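Local coordinates for aminopeptidase-like protein (Chaetomium thermophilum, PDB 5JM6), which probably acts as a zinc-dependent aminopeptidase of the M18 family and forms a dodecamer linked to the Cvt pathway of selective autophagy, at residues A[164-167]-A[168-171]; A[206-209]-A[210-213]; A[290-294]-A[295-299]; A[402-406]-A[407-411]. All coordinates share one frame; numbering follows the deposited sequence.

Contact 1. Residues A[164-167]-A[168-171]; sequences ALNE and TWWD
Asn166 and Trp169 close a short 3-10 turn in the loop between strands 153-160 and 174-183. Its backbone rung is Trp169 N to Asn166 O (3.0 Å, 164° at the hydrogen), followed by a weak one from Trp170 N to Glu167 O. The polar side-chain contacts converge on Asn166 OD1. Thr168 OG1 donates to Asn166 OD1 at 2.7 Å, tilted slightly from the amide plane, and Thr168 N adds a weak bond that makes an Asx turn; CG of Asn166, set between its backbone N and carbonyl carbon (chi1 53°), brings OD1 back over the turn. The far end of the amide is held too, ND2 bonding to His485 O, which ties the turn to the backbone of a zinc ligand. Apolar packing gathers on the Trp169 indole: Leu165 CD2 lies over one face, offset toward the rim, and Ala164 CB is 4.4 Å from Trp169 CZ2. Asn166 OD1 sits in plane at the edge of the same ring. An alanine in place of Trp169 would probably leave Leu165 CD2 without its packing partner and open a gap beside Ala164. At Trp170, the ring edge meets Glu167, whose O lies 3.0 Å from Trp170 CD1.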
loop_
_atom_site.group_PDB
_atom_site.type_symbol
_atom_site.label_atom_id
_atom_site.label_comp_id
_atom_site.label_asym_id
_atom_site.label_seq_id
_atom_site.Cartn_x
_atom_site.Cartn_y
_atom_site.Cartn_z
ATOM N N ALA A 164 -25.531 -12.020 18.016
ATOM C CA ALA A 164 -26.512 -12.645 17.134
ATOM C C ALA A 164 -26.734 -11.989 15.774
ATOM O O ALA A 164 -26.871 -12.704 14.782
ATOM C CB ALA A 164 -27.844 -12.741 17.849
ATOM N N LEU A 165 -26.727 -10.663 15.676
ATOM C CA LEU A 165 -27.267 -10.110 14.448
ATOM C C LEU A 165 -26.186 -10.179 13.402
ATOM O O LEU A 165 -25.389 -9.265 13.220
ATOM C CB LEU A 165 -27.713 -8.656 14.642
ATOM C CG LEU A 165 -28.826 -8.370 15.646
ATOM C CD1 LEU A 165 -28.873 -6.891 15.992
ATOM C CD2 LEU A 165 -30.154 -8.822 15.073
ATOM N N ASN A 166 -26.278 -11.245 12.621
ATOM C CA ASN A 166 -25.334 -11.513 11.564
ATOM C C ASN A 166 -26.119 -11.437 10.281
ATOM O O ASN A 166 -27.322 -11.191 10.314
ATOM C CB ASN A 166 -24.635 -12.873 11.744
ATOM C CG ASN A 166 -25.607 -14.034 11.925
ATOM O OD1 ASN A 166 -26.660 -14.093 11.291
ATOM N ND2 ASN A 166 -25.241 -14.975 12.787
ATOM N N GLU A 167 -25.450 -11.646 9.158
ATOM C CA GLU A 167 -26.078 -11.439 7.862
ATOM C C GLU A 167 -27.372 -12.237 7.664
ATOM O O GLU A 167 -28.268 -11.781 6.958
ATOM C CB GLU A 167 -25.083 -11.759 6.743
ATOM C CG GLU A 167 -24.415 -13.119 6.844
ATOM C CD GLU A 167 -23.091 -13.064 7.584
ATOM O OE1 GLU A 167 -23.091 -12.697 8.777
ATOM O OE2 GLU A 167 -22.049 -13.381 6.970
ATOM N N THR A 168 -27.498 -13.400 8.297
ATOM C CA THR A 168 -28.686 -14.224 8.067
ATOM C C THR A 168 -29.958 -13.624 8.684
ATOM O O THR A 168 -31.058 -14.104 8.413
ATOM C CB THR A 168 -28.502 -15.662 8.604
ATOM O OG1 THR A 168 -28.478 -15.655 10.036
ATOM C CG2 THR A 168 -27.212 -16.271 8.075
ATOM N N TRP A 169 -29.808 -12.574 9.490
ATOM C CA TRP A 169 -30.946 -11.945 10.168
ATOM C C TRP A 169 -31.700 -10.922 9.313
ATOM O O TRP A 169 -32.795 -10.495 9.680
ATOM C CB TRP A 169 -30.482 -11.275 11.466
ATOM C CG TRP A 169 -30.412 -12.226 12.613
ATOM C CD1 TRP A 169 -29.477 -13.197 12.812
ATOM C CD2 TRP A 169 -31.322 -12.312 13.716
ATOM N NE1 TRP A 169 -29.745 -13.883 13.972
ATOM C CE2 TRP A 169 -30.874 -13.359 14.546
ATOM C CE3 TRP A 169 -32.473 -11.606 14.084
ATOM C CZ2 TRP A 169 -31.532 -13.716 15.720
ATOM C CZ3 TRP A 169 -33.126 -11.963 15.251
ATOM C CH2 TRP A 169 -32.654 -13.008 16.055
ATOM N N TRP A 170 -31.116 -10.530 8.184
ATOM C CA TRP A 170 -31.756 -9.576 7.280
ATOM C C TRP A 170 -32.949 -10.194 6.555
ATOM O O TRP A 170 -32.910 -11.365 6.178
ATOM C CB TRP A 170 -30.764 -9.062 6.236
ATOM C CG TRP A 170 -29.604 -8.266 6.755
ATOM C CD1 TRP A 170 -28.434 -8.758 7.250
ATOM C CD2 TRP A 170 -29.483 -6.835 6.787
ATOM N NE1 TRP A 170 -27.598 -7.727 7.604
ATOM C CE2 TRP A 170 -28.219 -6.537 7.333
ATOM C CE3 TRP A 170 -30.325 -5.780 6.422
ATOM C CZ2 TRP A 170 -27.773 -5.229 7.516
ATOM C CZ3 TRP A 170 -29.881 -4.481 6.605
ATOM C CH2 TRP A 170 -28.617 -4.217 7.149
ATOM N N ASP A 171 -33.991 -9.392 6.343
ATOM C CA ASP A 171 -35.184 -9.815 5.604
ATOM C C ASP A 171 -35.778 -11.122 6.128
ATOM O O ASP A 171 -36.145 -12.004 5.351
ATOM C CB ASP A 171 -34.873 -9.958 4.109
ATOM C CG ASP A 171 -34.426 -8.652 3.471
ATOM O OD1 ASP A 171 -33.663 -8.707 2.484
ATOM O OD2 ASP A 171 -34.838 -7.573 3.947
#

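Contact 2. Residues A[206-209]-A[210-213]; sequences TLAP and HFGI
Leu207 and Phe211 make the close-packed half of this turn, in the loop between strands 190-196 and 228-231. With CG of Leu207 anti to the backbone N (chi1 -178°), its two methyls divide the work: Leu207 CD1 meets the Phe211 ring obliquely, 3.5 Å from Phe211 CD2, while Leu207 CD2 lies 3.7 Å from Ile213 CD1. Leucine and phenylalanine side chains stand at about a right angle. Ala208 completes the cluster, its CB 3.8 Å from Phe211 CE2 and its carbonyl O in plane at the ring edge. Cutting Leu207 back to an alanine would probably strip both Phe211 and Ile213 of their shared apolar neighbour and let the phenyl ring turn more freely.

The other half is looser and more polar. Pro209 and His210 run side by side, with Pro209 CD and Ala208 CB both near ND1 of His210, and the backbone closes through Gly212 N to Pro209 O (3.2 Å, 167°). Gly212, at a phi of 90°, lies on the exposed side with His210.

In the dodecamer both halves meet a second subunit. Phe211 and His210 meet His394 of that subunit, His210 also meets its zinc ligand His485, and the His210 side chain is about 5 Å from a bound zinc ion. A short 3-10 turn that carries a histidine to a neighbour's metal site is consistent with the M18 family, in which one subunit contributes to the active site of the next.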
loop_
_atom_site.group_PDB
_atom_site.type_symbol
_atom_site.label_atom_id
_atom_site.label_comp_id
_atom_site.label_asym_id
_atom_site.label_seq_id
_atom_site.Cartn_x
_atom_site.Cartn_y
_atom_site.Cartn_z
ATOM N N THR A 206 -33.095 -5.103 4.076
ATOM C CA THR A 206 -31.885 -4.825 3.320
ATOM C C THR A 206 -32.088 -3.630 2.403
ATOM O O THR A 206 -33.216 -3.204 2.153
ATOM C CB THR A 206 -31.438 -6.033 2.481
ATOM O OG1 THR A 206 -32.509 -6.452 1.633
ATOM C CG2 THR A 206 -31.046 -7.181 3.373
ATOM N N LEU A 207 -30.982 -3.073 1.931
ATOM C CA LEU A 207 -31.012 -2.041 0.908
ATOM C C LEU A 207 -30.876 -2.691 -0.465
ATOM O O LEU A 207 -30.198 -3.705 -0.607
ATOM C CB LEU A 207 -29.891 -1.027 1.138
ATOM C CG LEU A 207 -29.806 0.162 0.183
ATOM C CD1 LEU A 207 -31.024 1.050 0.345
ATOM C CD2 LEU A 207 -28.532 0.944 0.440
ATOM N N ALA A 208 -31.550 -2.134 -1.466
ATOM C CA ALA A 208 -31.411 -2.627 -2.832
ATOM C C ALA A 208 -29.952 -2.524 -3.273
ATOM O O ALA A 208 -29.241 -1.613 -2.851
ATOM C CB ALA A 208 -32.315 -1.849 -3.775
ATOM N N PRO A 209 -29.494 -3.465 -4.113
ATOM C CA PRO A 209 -28.096 -3.425 -4.559
ATOM C C PRO A 209 -27.805 -2.223 -5.457
ATOM O O PRO A 209 -26.650 -1.818 -5.586
ATOM C CB PRO A 209 -27.933 -4.738 -5.341
ATOM C CG PRO A 209 -29.109 -5.586 -4.952
ATOM C CD PRO A 209 -30.213 -4.627 -4.660
ATOM N N HIS A 210 -28.855 -1.656 -6.046
ATOM C CA HIS A 210 -28.735 -0.588 -7.036
ATOM C C HIS A 210 -27.974 0.647 -6.537
ATOM O O HIS A 210 -27.467 1.431 -7.339
ATOM C CB HIS A 210 -30.128 -0.150 -7.507
ATOM C CG HIS A 210 -30.997 -1.269 -7.998
ATOM N ND1 HIS A 210 -31.420 -2.301 -7.185
ATOM C CD2 HIS A 210 -31.544 -1.504 -9.215
ATOM C CE1 HIS A 210 -32.177 -3.128 -7.884
ATOM N NE2 HIS A 210 -32.268 -2.667 -9.117
ATOM N N PHE A 211 -27.895 0.815 -5.218
ATOM C CA PHE A 211 -27.344 2.033 -4.623
ATOM C C PHE A 211 -25.826 2.025 -4.452
ATOM O O PHE A 211 -25.259 2.954 -3.879
ATOM C CB PHE A 211 -28.001 2.296 -3.267
ATOM C CG PHE A 211 -29.463 2.606 -3.357
ATOM C CD1 PHE A 211 -29.895 3.876 -3.696
ATOM C CD2 PHE A 211 -30.407 1.627 -3.101
ATOM C CE1 PHE A 211 -31.244 4.165 -3.782
ATOM C CE2 PHE A 211 -31.756 1.909 -3.183
ATOM C CZ PHE A 211 -32.176 3.179 -3.524
ATOM N N GLY A 212 -25.174 0.966 -4.916
ATOM C CA GLY A 212 -23.722 0.921 -4.951
ATOM C C GLY A 212 -23.076 0.351 -3.704
ATOM O O GLY A 212 -21.968 -0.181 -3.766
ATOM N N ILE A 213 -23.773 0.436 -2.576
ATOM C CA ILE A 213 -23.354 -0.262 -1.368
ATOM C C ILE A 213 -23.724 -1.730 -1.558
ATOM O O ILE A 213 -24.188 -2.120 -2.630
ATOM C CB ILE A 213 -24.035 0.306 -0.095
ATOM C CG1 ILE A 213 -24.297 1.807 -0.240
ATOM C CG2 ILE A 213 -23.197 0.033 1.152
ATOM C CD1 ILE A 213 -25.149 2.389 0.877
#

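Contact 3. Residues A[290-294]-A[295-299]; sequences ATVGG and LDKEF
With chi1 of Val292 at -66°, CG1 is anti to the carbonyl carbon and CG2 falls between the backbone N and the carbonyl carbon, where it meets Lys297 CG at 4.1 Å; Lys297 CG is itself anti to its carbonyl carbon (chi1 -68°), and the two side chains cross obliquely on one side of a beta hairpin. The hairpin joins strands 291-293 and 299-302 through a type I turn from Gly294 to Lys297, closed by Lys297 N to Gly294 O at 3.1 Å. Beyond it, Gly293 and Phe299 form an antiparallel hydrogen-bonded pair: Gly293 N to Phe299 O is 2.8 Å and the return bond, Phe299 N to Gly293 O, is 2.9 Å. A classic beta bulge sets two residues, Glu298 and Phe299, opposite the single Gly293, and Gly293 O receives a CA-H contact from Lys297 as well.

The loop is built into an interface. Trp199 of a second subunit makes a cation-pi contact with Lys297 and bonds Gly294 O, while Glu298 OE2 takes Ile231 N of that subunit; Val292 packs on helix 55-64 of its own chain. At the start of the turn, Gly294 has a positive phi of 96°, and its bare CA comes within 3.8 Å of CD2 of the buried Phe299 ring.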
loop_
_atom_site.group_PDB
_atom_site.type_symbol
_atom_site.label_atom_id
_atom_site.label_comp_id
_atom_site.label_asym_id
_atom_site.label_seq_id
_atom_site.Cartn_x
_atom_site.Cartn_y
_atom_site.Cartn_z
ATOM N N ALA A 290 -40.437 -24.418 12.433
ATOM C CA ALA A 290 -39.535 -25.515 12.132
ATOM C C ALA A 290 -40.233 -26.460 11.166
ATOM O O ALA A 290 -41.455 -26.605 11.203
ATOM C CB ALA A 290 -39.129 -26.240 13.398
ATOM N N THR A 291 -39.459 -27.104 10.304
ATOM C CA THR A 291 -40.031 -27.971 9.288
ATOM C C THR A 291 -39.077 -29.087 8.909
ATOM O O THR A 291 -37.895 -29.055 9.246
ATOM C CB THR A 291 -40.395 -27.189 8.014
ATOM O OG1 THR A 291 -41.016 -28.071 7.073
ATOM C CG2 THR A 291 -39.145 -26.590 7.388
ATOM N N VAL A 292 -39.606 -30.085 8.214
ATOM C CA VAL A 292 -38.765 -31.091 7.594
ATOM C C VAL A 292 -38.622 -30.732 6.123
ATOM O O VAL A 292 -39.515 -30.119 5.534
ATOM C CB VAL A 292 -39.326 -32.513 7.754
ATOM C CG1 VAL A 292 -39.305 -32.922 9.216
ATOM C CG2 VAL A 292 -40.730 -32.600 7.185
ATOM N N GLY A 293 -37.475 -31.066 5.546
ATOM C CA GLY A 293 -37.170 -30.648 4.193
ATOM C C GLY A 293 -36.238 -31.582 3.453
ATOM O O GLY A 293 -35.739 -32.561 4.009
ATOM N N GLY A 294 -35.995 -31.261 2.189
ATOM C CA GLY A 294 -35.226 -32.126 1.318
ATOM C C GLY A 294 -36.164 -32.995 0.508
ATOM O O GLY A 294 -37.346 -33.116 0.835
ATOM N N LEU A 295 -35.638 -33.600 -0.550
ATOM C CA LEU A 295 -36.449 -34.424 -1.436
ATOM C C LEU A 295 -37.121 -35.571 -0.688
ATOM O O LEU A 295 -38.255 -35.939 -0.987
ATOM C CB LEU A 295 -35.591 -34.968 -2.581
ATOM C CG LEU A 295 -35.086 -33.921 -3.576
ATOM C CD1 LEU A 295 -34.000 -34.505 -4.459
ATOM C CD2 LEU A 295 -36.234 -33.389 -4.420
ATOM N N ASP A 296 -36.392 -36.167 0.249
ATOM C CA ASP A 296 -36.915 -37.261 1.062
ATOM C C ASP A 296 -37.333 -36.863 2.486
ATOM O O ASP A 296 -37.611 -37.734 3.312
ATOM C CB ASP A 296 -35.899 -38.396 1.106
ATOM C CG ASP A 296 -36.553 -39.759 1.100
ATOM O OD1 ASP A 296 -37.733 -39.854 0.696
ATOM O OD2 ASP A 296 -35.885 -40.738 1.486
ATOM N N LYS A 297 -37.307 -35.564 2.781
ATOM C CA LYS A 297 -37.606 -35.043 4.119
ATOM C C LYS A 297 -36.637 -35.619 5.152
ATOM O O LYS A 297 -37.034 -36.044 6.238
ATOM C CB LYS A 297 -39.064 -35.324 4.506
ATOM C CG LYS A 297 -40.054 -34.528 3.666
ATOM C CD LYS A 297 -41.487 -34.991 3.841
ATOM C CE LYS A 297 -42.396 -34.286 2.846
ATOM N NZ LYS A 297 -43.834 -34.541 3.123
ATOM N N GLU A 298 -35.357 -35.625 4.782
ATOM C CA GLU A 298 -34.275 -36.057 5.662
ATOM C C GLU A 298 -33.774 -34.924 6.549
ATOM O O GLU A 298 -33.070 -35.160 7.528
ATOM C CB GLU A 298 -33.093 -36.595 4.851
ATOM C CG GLU A 298 -33.454 -37.499 3.690
ATOM C CD GLU A 298 -33.158 -36.861 2.344
ATOM O OE1 GLU A 298 -33.508 -35.676 2.153
ATOM O OE2 GLU A 298 -32.569 -37.543 1.479
ATOM N N PHE A 299 -34.136 -33.695 6.196
ATOM C CA PHE A 299 -33.610 -32.504 6.855
ATOM C C PHE A 299 -34.626 -31.908 7.809
ATOM O O PHE A 299 -35.828 -32.062 7.616
ATOM C CB PHE A 299 -33.217 -31.434 5.833
ATOM C CG PHE A 299 -32.079 -31.821 4.943
ATOM C CD1 PHE A 299 -30.892 -32.295 5.472
ATOM C CD2 PHE A 299 -32.196 -31.701 3.569
ATOM C CE1 PHE A 299 -29.846 -32.645 4.647
ATOM C CE2 PHE A 299 -31.155 -32.051 2.742
ATOM C CZ PHE A 299 -29.981 -32.529 3.283
#

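Contact 4. Residues A[402-406]-A[407-411]; sequences QTNLP and GHSPR
The His408 imidazole meets Pro406 O at its edge, near the ring plane, and approaches Leu405 CG obliquely. These residues belong to a type II beta turn, Leu405 to His408, in the loop between strands 386-394 and 417-419. At the edge His408 ND1 donates to Pro406 O (3.0 Å, 153° at the hydrogen), arriving above that carbonyl's plane. NE2, at the far side of the ring, pairs with the backbone N of Thr144 of a third subunit, so the imidazole is gripped at both nitrogens, consistent with a neutral ring carrying its proton on ND1.

The second flat group is the Leu405 carbonyl, whose O accepts two donors from opposite faces of its plane. His408 N closes the turn onto Leu405 O at 3.0 Å, tilted 26° from the plane. Ser409 OG reaches Leu405 O at 2.9 Å, well above the other face, and so ties the residue after the turn back to its start. Gly407, with a positive phi, takes the third corner, as is usual in type II turns.

Outward, the amide of Asn404 bonds His397 O through ND2, and Arg411 makes a salt bridge with Asp235 of a second subunit, placing this loop between neighbouring chains of the dodecamer. Ser409 OG also touches Asn404, 3.5 Å from its CB.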
loop_
_atom_site.group_PDB
_atom_site.type_symbol
_atom_site.label_atom_id
_atom_site.label_comp_id
_atom_site.label_asym_id
_atom_site.label_seq_id
_atom_site.Cartn_x
_atom_site.Cartn_y
_atom_site.Cartn_z
ATOM N N GLN A 402 -12.551 -27.326 2.738
ATOM C CA GLN A 402 -11.355 -26.864 3.418
ATOM C C GLN A 402 -11.502 -26.985 4.934
ATOM O O GLN A 402 -10.516 -27.186 5.645
ATOM C CB GLN A 402 -11.059 -25.412 3.028
ATOM C CG GLN A 402 -12.229 -24.451 3.230
ATOM C CD GLN A 402 -13.059 -24.252 1.972
ATOM O OE1 GLN A 402 -13.380 -25.208 1.266
ATOM N NE2 GLN A 402 -13.405 -23.001 1.685
ATOM N N THR A 403 -12.733 -26.869 5.423
ATOM C CA THR A 403 -12.987 -26.874 6.861
ATOM C C THR A 403 -13.353 -28.258 7.396
ATOM O O THR A 403 -13.523 -28.433 8.603
ATOM C CB THR A 403 -14.114 -25.889 7.232
ATOM O OG1 THR A 403 -15.389 -26.490 6.969
ATOM C CG2 THR A 403 -13.986 -24.601 6.432
ATOM N N ASN A 404 -13.464 -29.239 6.503
ATOM C CA ASN A 404 -13.790 -30.601 6.912
ATOM C C ASN A 404 -12.530 -31.420 7.130
ATOM O O ASN A 404 -11.824 -31.753 6.179
ATOM C CB ASN A 404 -14.672 -31.295 5.870
ATOM C CG ASN A 404 -15.991 -30.587 5.650
ATOM O OD1 ASN A 404 -16.482 -29.874 6.523
ATOM N ND2 ASN A 404 -16.578 -30.786 4.475
ATOM N N LEU A 405 -12.258 -31.758 8.383
ATOM C CA LEU A 405 -11.099 -32.572 8.707
ATOM C C LEU A 405 -11.463 -34.041 8.529
ATOM O O LEU A 405 -12.309 -34.560 9.255
ATOM C CB LEU A 405 -10.631 -32.286 10.132
ATOM C CG LEU A 405 -9.424 -33.074 10.632
ATOM C CD1 LEU A 405 -8.219 -32.803 9.750
ATOM C CD2 LEU A 405 -9.132 -32.702 12.073
ATOM N N PRO A 406 -10.835 -34.715 7.549
ATOM C CA PRO A 406 -11.246 -36.077 7.181
ATOM C C PRO A 406 -11.157 -37.082 8.329
ATOM O O PRO A 406 -10.204 -37.070 9.111
ATOM C CB PRO A 406 -10.276 -36.450 6.052
ATOM C CG PRO A 406 -9.141 -35.494 6.168
ATOM C CD PRO A 406 -9.722 -34.230 6.716
ATOM N N GLY A 407 -12.177 -37.931 8.420
ATOM C CA GLY A 407 -12.294 -38.924 9.473
ATOM C C GLY A 407 -12.886 -38.347 10.747
ATOM O O GLY A 407 -13.259 -39.078 11.660
ATOM N N HIS A 408 -12.830 -37.026 10.853
ATOM C CA HIS A 408 -13.397 -36.261 11.961
ATOM C C HIS A 408 -14.580 -35.325 11.632
ATOM O O HIS A 408 -14.801 -34.348 12.345
ATOM C CB HIS A 408 -12.255 -35.550 12.667
ATOM C CG HIS A 408 -11.152 -36.490 13.048
ATOM N ND1 HIS A 408 -10.219 -36.941 12.138
ATOM C CD2 HIS A 408 -10.873 -37.123 14.213
ATOM C CE1 HIS A 408 -9.391 -37.779 12.735
ATOM N NE2 HIS A 408 -9.765 -37.907 13.995
ATOM N N SER A 409 -15.239 -35.529 10.494
ATOM C CA SER A 409 -16.317 -34.635 10.054
ATOM C C SER A 409 -17.656 -35.369 9.919
ATOM O O SER A 409 -17.921 -36.004 8.899
ATOM C CB SER A 409 -15.951 -33.972 8.726
ATOM O OG SER A 409 -14.787 -33.174 8.863
ATOM N N PRO A 410 -18.492 -35.300 10.969
ATOM C CA PRO A 410 -19.682 -36.147 11.122
ATOM C C PRO A 410 -20.792 -35.899 10.104
ATOM O O PRO A 410 -20.955 -34.790 9.592
ATOM C CB PRO A 410 -20.183 -35.801 12.533
ATOM C CG PRO A 410 -19.069 -35.036 13.184
ATOM C CD PRO A 410 -18.378 -34.330 12.070
ATOM N N ARG A 411 -21.558 -36.942 9.832
ATOM C CA ARG A 411 -22.663 -36.908 8.889
ATOM C C ARG A 411 -24.008 -36.716 9.562
ATOM O O ARG A 411 -24.130 -36.849 10.770
ATOM C CB ARG A 411 -22.695 -38.210 8.102
ATOM C CG ARG A 411 -21.341 -38.652 7.598
ATOM C CD ARG A 411 -20.993 -37.983 6.285
ATOM N NE ARG A 411 -21.076 -38.909 5.168
ATOM C CZ ARG A 411 -20.019 -39.382 4.524
ATOM N NH1 ARG A 411 -18.808 -39.003 4.883
ATOM N NH2 ARG A 411 -20.172 -40.221 3.515
#

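Along the chain the four local turns come in series, contact 1 first and contact 4 last. Contacts 1 and 2, with centres 16 Å apart, are coupled directly: Asp171 OD1 lies 2.7 Å from Thr206 OG1, probably a hydrogen bond, and Trp170 packs on Thr206. They sit in loops next to strands of the six-stranded antiparallel sheet. Contact 3 begins the three-stranded sheet, and contact 4 lies between strands of the nine-stranded mixed sheet; their centres are 23 Å apart and their nearest atoms about 9 Å. Contacts 2 and 4 are the most distant pair, centres 37 Å apart. All four touch a second subunit, which places these turns at the interfaces of the dodecamer.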